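Local coordinates for protein Pre-mRNA-processing-splicing factor 8 (Cryptococcus neoformans var. grubii serotype A, PDB 6MX6) that is a spliceosomal scaffold factor carrying an intein, the part crystallised here, which probably cuts itself out and joins its flanking protein segments by protein splicing, at residues L12-A15 and D16-V20; R108-Q111 and Q112-Q115; L164-R167 and Y168-V172. One frame throughout, in Å; residues are numbered along the deposited sequence.

Contact 1: residues L12-A15 and D16-V20; sequences LLRA and DGSEV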
# COMPACT_ATOMS: atom_id res chain seq x y z
N LEU A 12 0.18 -9.77 3.22
CA LEU A 12 1.01 -8.95 4.09
C LEU A 12 1.96 -9.84 4.88
O LEU A 12 1.82 -11.06 4.91
CB LEU A 12 0.13 -8.13 5.04
CG LEU A 12 -1.04 -7.42 4.36
CD1 LEU A 12 -1.93 -6.73 5.37
CD2 LEU A 12 -0.50 -6.42 3.34
N LEU A 13 2.91 -9.19 5.56
CA LEU A 13 3.91 -9.89 6.37
C LEU A 13 3.60 -9.69 7.85
O LEU A 13 3.48 -8.55 8.31
CB LEU A 13 5.32 -9.38 6.05
CG LEU A 13 5.86 -9.75 4.67
CD1 LEU A 13 7.23 -9.16 4.45
CD2 LEU A 13 5.87 -11.25 4.49
N ARG A 14 3.48 -10.79 8.58
CA ARG A 14 3.46 -10.72 10.04
C ARG A 14 4.83 -10.30 10.56
O ARG A 14 5.85 -10.38 9.86
CB ARG A 14 3.08 -12.06 10.65
CG ARG A 14 1.64 -12.50 10.43
CD ARG A 14 1.34 -13.74 11.26
NE ARG A 14 0.01 -14.27 11.00
CZ ARG A 14 -1.10 -13.79 11.54
NH1 ARG A 14 -1.05 -12.76 12.37
NH2 ARG A 14 -2.27 -14.34 11.24
N ALA A 15 4.86 -9.87 11.83
CA ALA A 15 6.12 -9.44 12.42
C ALA A 15 7.17 -10.55 12.44
O ALA A 15 8.37 -10.26 12.48
CB ALA A 15 5.89 -8.93 13.85
N ASP A 16 6.75 -11.81 12.38
CA ASP A 16 7.68 -12.93 12.39
C ASP A 16 8.11 -13.36 10.99
O ASP A 16 8.89 -14.31 10.86
CB ASP A 16 7.07 -14.13 13.14
CG ASP A 16 5.90 -14.76 12.39
OD1 ASP A 16 5.39 -14.15 11.43
OD2 ASP A 16 5.48 -15.87 12.78
N GLY A 17 7.61 -12.68 9.95
CA GLY A 17 8.01 -12.97 8.59
C GLY A 17 7.08 -13.87 7.82
O GLY A 17 7.23 -13.98 6.60
N SER A 18 6.14 -14.54 8.49
CA SER A 18 5.16 -15.35 7.78
C SER A 18 4.10 -14.45 7.14
O SER A 18 3.95 -13.28 7.50
CB SER A 18 4.50 -16.36 8.72
OG SER A 18 3.88 -15.70 9.81
N GLU A 19 3.37 -15.00 6.17
CA GLU A 19 2.38 -14.23 5.44
C GLU A 19 1.01 -14.31 6.10
O GLU A 19 0.66 -15.32 6.72
CB GLU A 19 2.28 -14.71 3.99
CG GLU A 19 3.54 -14.53 3.19
CD GLU A 19 3.33 -14.68 1.69
OE1 GLU A 19 2.16 -14.76 1.24
OE2 GLU A 19 4.34 -14.73 0.95
N VAL A 20 0.23 -13.25 5.95
CA VAL A 20 -1.16 -13.21 6.39
C VAL A 20 -1.96 -12.42 5.36
O VAL A 20 -1.50 -11.40 4.86
CB VAL A 20 -1.32 -12.60 7.80
CG1 VAL A 20 -0.71 -11.21 7.88
CG2 VAL A 20 -2.79 -12.55 8.22
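R14 lies across V20 at about a right angle. Its chain runs extended from CG to NE, with CG 3.7 Å from V20 CG1. The guanidinium then passes the valine, and V20 CG2 sits over one of its faces, toward the rim, 3.5 Å from R14 NH2. Lower on the same side chain, R14 CD meets S18 OG at 3.5 Å. Its NH1 has a long, weak ion pair with D29.

D16 fixes this serine. D16 OD1 accepts from S18 OG at 2.7 Å, on the syn side of the carboxylate. The same oxygen takes the backbone N of S18 from above the carboxylate plane, at 3.1 Å, which makes an Asx turn. With chi1 at 69°, the carboxylate lies back over the turn, beside R14 CB.

The backbone sets the frame. A type I turn runs from R14 to G17. It is closed by the bond from G17 N to R14 O, and the pair R14 N to S18 O (2.8 Å) follows. Next come L13 and E19, a non-hydrogen-bonded antiparallel pair, then L12 and V20, a hydrogen-bonded one. E19 reaches R11 in a salt bridge.

The whole is a beta hairpin of strands 11-13 and 19-21 in the Hint fold. L13 packs on L32 of strand 30-32 and on L166 of strand 164-166, while L12 touches Y165 and V20 touches V25.

Contact 2: residues R108-Q111 and Q112-Q115; sequences RLPQ and QEQQ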
# COMPACT_ATOMS: atom_id res chain seq x y z
N ARG A 108 -6.01 12.23 -9.63
CA ARG A 108 -6.37 13.47 -10.31
C ARG A 108 -5.17 14.30 -10.77
O ARG A 108 -5.37 15.25 -11.53
CB ARG A 108 -7.28 14.30 -9.40
CG ARG A 108 -8.64 13.66 -9.24
CD ARG A 108 -9.63 14.60 -8.60
NE ARG A 108 -9.34 14.79 -7.19
CZ ARG A 108 -10.00 14.17 -6.21
NH1 ARG A 108 -10.98 13.33 -6.50
NH2 ARG A 108 -9.67 14.40 -4.94
N LEU A 109 -3.95 13.95 -10.37
CA LEU A 109 -2.78 14.70 -10.81
C LEU A 109 -2.54 14.50 -12.31
O LEU A 109 -2.85 13.44 -12.86
CB LEU A 109 -1.54 14.26 -10.04
CG LEU A 109 -1.42 14.73 -8.59
CD1 LEU A 109 -0.30 13.96 -7.88
CD2 LEU A 109 -1.17 16.23 -8.54
N PRO A 110 -2.00 15.50 -12.99
CA PRO A 110 -1.62 15.30 -14.39
C PRO A 110 -0.48 14.30 -14.48
O PRO A 110 0.36 14.21 -13.59
CB PRO A 110 -1.20 16.70 -14.86
CG PRO A 110 -0.88 17.45 -13.63
CD PRO A 110 -1.69 16.86 -12.51
N GLN A 111 -0.46 13.54 -15.58
CA GLN A 111 0.48 12.42 -15.68
C GLN A 111 1.93 12.87 -15.57
O GLN A 111 2.78 12.13 -15.06
CB GLN A 111 0.25 11.66 -16.98
CG GLN A 111 -1.14 11.07 -17.11
CD GLN A 111 -1.29 10.17 -18.32
OE1 GLN A 111 -0.54 9.20 -18.48
NE2 GLN A 111 -2.24 10.49 -19.17
N GLN A 112 2.23 14.09 -16.02
CA GLN A 112 3.58 14.60 -15.86
C GLN A 112 3.92 14.82 -14.39
O GLN A 112 5.09 14.70 -14.01
CB GLN A 112 3.75 15.90 -16.64
CG GLN A 112 5.12 16.03 -17.26
CD GLN A 112 5.17 17.11 -18.31
OE1 GLN A 112 4.73 18.24 -18.06
NE2 GLN A 112 5.69 16.78 -19.49
N GLU A 113 2.93 15.14 -13.56
CA GLU A 113 3.19 15.17 -12.12
C GLU A 113 3.25 13.77 -11.54
O GLU A 113 4.11 13.47 -10.71
CB GLU A 113 2.13 16.00 -11.40
CG GLU A 113 2.34 17.50 -11.48
CD GLU A 113 3.67 17.93 -10.88
OE1 GLU A 113 3.99 17.49 -9.76
OE2 GLU A 113 4.39 18.71 -11.55
N GLN A 114 2.35 12.88 -11.99
CA GLN A 114 2.31 11.52 -11.45
C GLN A 114 3.66 10.83 -11.62
O GLN A 114 4.10 10.11 -10.71
CB GLN A 114 1.23 10.70 -12.14
CG GLN A 114 -0.19 11.08 -11.80
CD GLN A 114 -1.20 10.24 -12.57
OE1 GLN A 114 -0.94 9.82 -13.69
NE2 GLN A 114 -2.34 9.98 -11.96
N GLN A 115 4.32 11.02 -12.77
CA GLN A 115 5.56 10.29 -13.02
C GLN A 115 6.68 10.65 -12.04
O GLN A 115 7.68 9.92 -11.98
CB GLN A 115 6.03 10.54 -14.46
CG GLN A 115 6.48 11.97 -14.70
CD GLN A 115 6.72 12.28 -16.16
OE1 GLN A 115 6.35 11.50 -17.04
NE2 GLN A 115 7.34 13.42 -16.43
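P110 and E113 lie side by side and point the same way, with P110 CG 3.9 Å from E113 CG. The glutamate chain bends at chi2 (-59°), and its carboxylate turns away to a salt bridge with K116. The proline ring meets its CB and CG.

Q114 reaches back over the start of the helix. Its CG stands opposite the carbonyl carbon, beside the backbone N (chi1 -70°), and the chain is extended beyond it. L109 CB touches Q114 CG at 3.9 Å. The amide stands next to L109 O, but NE2 is bonded to F106 O instead. On its other end, Q114 OE1 comes within 3.6 Å of Q111 CG. The two glutamine side chains cross at a slant, their amide planes 65° apart.

The backbone bonds are those of a first helical turn. P110 O accepts from Q114 N at 2.9 Å, in the carbonyl plane, and only weakly from E113 N. Q111 O accepts from Q115 N at 3.0 Å.

P110 is the N-cap residue of helix 111-114. The arrangement is the N-terminal turn of a short surface helix, entered from the loop after helix 103-108, in the Hint fold.

Contact 3: residues L164-R167 and Y168-V172; sequences LYLR and YDYLV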
# COMPACT_ATOMS: atom_id res chain seq x y z
N LEU A 164 3.26 2.45 8.80
CA LEU A 164 3.77 1.73 7.64
C LEU A 164 3.93 0.24 7.95
O LEU A 164 4.30 -0.13 9.07
CB LEU A 164 5.10 2.31 7.18
CG LEU A 164 5.13 3.81 6.92
CD1 LEU A 164 6.50 4.23 6.42
CD2 LEU A 164 4.04 4.20 5.92
N TYR A 165 3.66 -0.60 6.96
CA TYR A 165 3.79 -2.04 7.09
C TYR A 165 4.13 -2.60 5.72
O TYR A 165 4.15 -1.87 4.73
CB TYR A 165 2.52 -2.68 7.67
CG TYR A 165 1.28 -2.42 6.83
CD1 TYR A 165 0.65 -1.18 6.84
CD2 TYR A 165 0.73 -3.42 6.03
CE1 TYR A 165 -0.46 -0.94 6.07
CE2 TYR A 165 -0.39 -3.19 5.27
CZ TYR A 165 -0.98 -1.95 5.29
OH TYR A 165 -2.10 -1.72 4.52
N LEU A 166 4.40 -3.90 5.66
CA LEU A 166 4.96 -4.50 4.46
C LEU A 166 4.01 -5.48 3.80
O LEU A 166 3.42 -6.34 4.47
CB LEU A 166 6.28 -5.21 4.78
CG LEU A 166 7.44 -4.30 5.15
CD1 LEU A 166 8.73 -5.11 5.26
CD2 LEU A 166 7.60 -3.15 4.16
N ARG A 167 3.88 -5.36 2.48
CA ARG A 167 3.35 -6.43 1.65
C ARG A 167 4.35 -7.58 1.61
O ARG A 167 5.52 -7.42 1.96
CB ARG A 167 3.06 -5.92 0.23
CG ARG A 167 2.00 -6.71 -0.54
CD ARG A 167 1.55 -5.98 -1.82
NE ARG A 167 2.57 -6.05 -2.87
CZ ARG A 167 2.35 -5.70 -4.14
NH1 ARG A 167 1.15 -5.26 -4.50
NH2 ARG A 167 3.32 -5.79 -5.04
N TYR A 168 3.88 -8.75 1.18
CA TYR A 168 4.72 -9.95 1.20
C TYR A 168 5.99 -9.79 0.37
O TYR A 168 7.01 -10.44 0.67
CB TYR A 168 3.91 -11.15 0.71
CG TYR A 168 3.85 -11.21 -0.80
CD1 TYR A 168 3.00 -10.37 -1.51
CD2 TYR A 168 4.66 -12.07 -1.51
CE1 TYR A 168 2.96 -10.40 -2.90
CE2 TYR A 168 4.63 -12.12 -2.89
CZ TYR A 168 3.78 -11.28 -3.58
OH TYR A 168 3.76 -11.34 -4.96
N ASP A 169 5.97 -8.95 -0.66
CA ASP A 169 7.14 -8.65 -1.48
C ASP A 169 7.86 -7.39 -1.03
O ASP A 169 8.60 -6.79 -1.82
CB ASP A 169 6.75 -8.54 -2.96
CG ASP A 169 5.78 -7.39 -3.23
OD1 ASP A 169 5.30 -6.77 -2.27
OD2 ASP A 169 5.51 -7.11 -4.42
N TYR A 170 7.63 -6.95 0.20
CA TYR A 170 8.30 -5.82 0.85
C TYR A 170 7.90 -4.46 0.29
O TYR A 170 8.51 -3.46 0.65
CB TYR A 170 9.83 -5.99 0.80
CG TYR A 170 10.27 -7.28 1.48
CD1 TYR A 170 10.27 -7.39 2.86
CD2 TYR A 170 10.65 -8.38 0.73
CE1 TYR A 170 10.65 -8.57 3.48
CE2 TYR A 170 11.04 -9.56 1.34
CZ TYR A 170 11.04 -9.65 2.71
OH TYR A 170 11.43 -10.82 3.32
N LEU A 171 6.88 -4.39 -0.57
CA LEU A 171 6.27 -3.10 -0.89
C LEU A 171 5.80 -2.44 0.39
O LEU A 171 5.17 -3.08 1.23
CB LEU A 171 5.10 -3.29 -1.86
CG LEU A 171 4.33 -2.04 -2.27
CD1 LEU A 171 5.21 -1.12 -3.09
CD2 LEU A 171 3.08 -2.42 -3.04
N VAL A 172 6.12 -1.16 0.56
CA VAL A 172 5.78 -0.42 1.77
C VAL A 172 4.39 0.18 1.61
O VAL A 172 4.13 0.93 0.67
CB VAL A 172 6.82 0.66 2.08
CG1 VAL A 172 6.36 1.51 3.27
CG2 VAL A 172 8.19 0.02 2.36
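R167 grips D169 two residues on, side-on, with NE and NH2 each on its own carboxylate oxygen. From the start of the side chain, R167 CB lies 3.5 Å from D169 OD1. CG is anti to the backbone N (chi1 -155°) and touches Y168 CD1. CD comes 4.1 Å from L171 CD2, and there the chain bends at chi3 (74°). The bend brings NE to D169 OD1 at 2.9 Å, in a nearly straight bond. CZ has L171 CD2 over the centre of one guanidinium face, at 3.5 Å. NH2 gives the shorter arm of the salt bridge, 2.6 Å to D169 OD2. NH1 turns to E61 O. The ion pair is buried, and both oxygens are met on the syn side, near the guanidinium plane. D169 OD1 also takes a weak bond from L171 N.

A type I turn from R167 to Y170 carries this pair, closed by Y170 N to R167 O. R167 N bonds to L171 O at 2.9 Å. On another side, L166 CD1 meets the edge of the Y170 ring at 3.7 Å, and L166 CD2 packs on V172 CG2.

The turn joins strands 164-166 and 172-174, an antiparallel pair close to the centre of the molecule. Strand 11-13 lies beside it, with L13 against Y170. L171 and V172 face L119 and F120 of strand 117-120.

How the contacts relate
Along the chain the order is contact 1, contact 2, contact 3. Contacts 1 and 3 are neighbours, with centres about 10 Å apart. Each is the turn of a two-stranded antiparallel hairpin, 11-13 with 19-21 and 164-166 with 172-174. They meet directly: L13 N lies 3.1 Å from L166 O, a probable hydrogen bond, and E19 OE2 packs on Y168 CB. Hairpins from near the two ends of the intein are thus brought together, consistent with a Hint fold, in which the two ends of the intein come together. Contact 2 stands apart, at the surface across the chain's centre. Its centre is about 33 Å from that of contact 1 and 24 Å from that of contact 3.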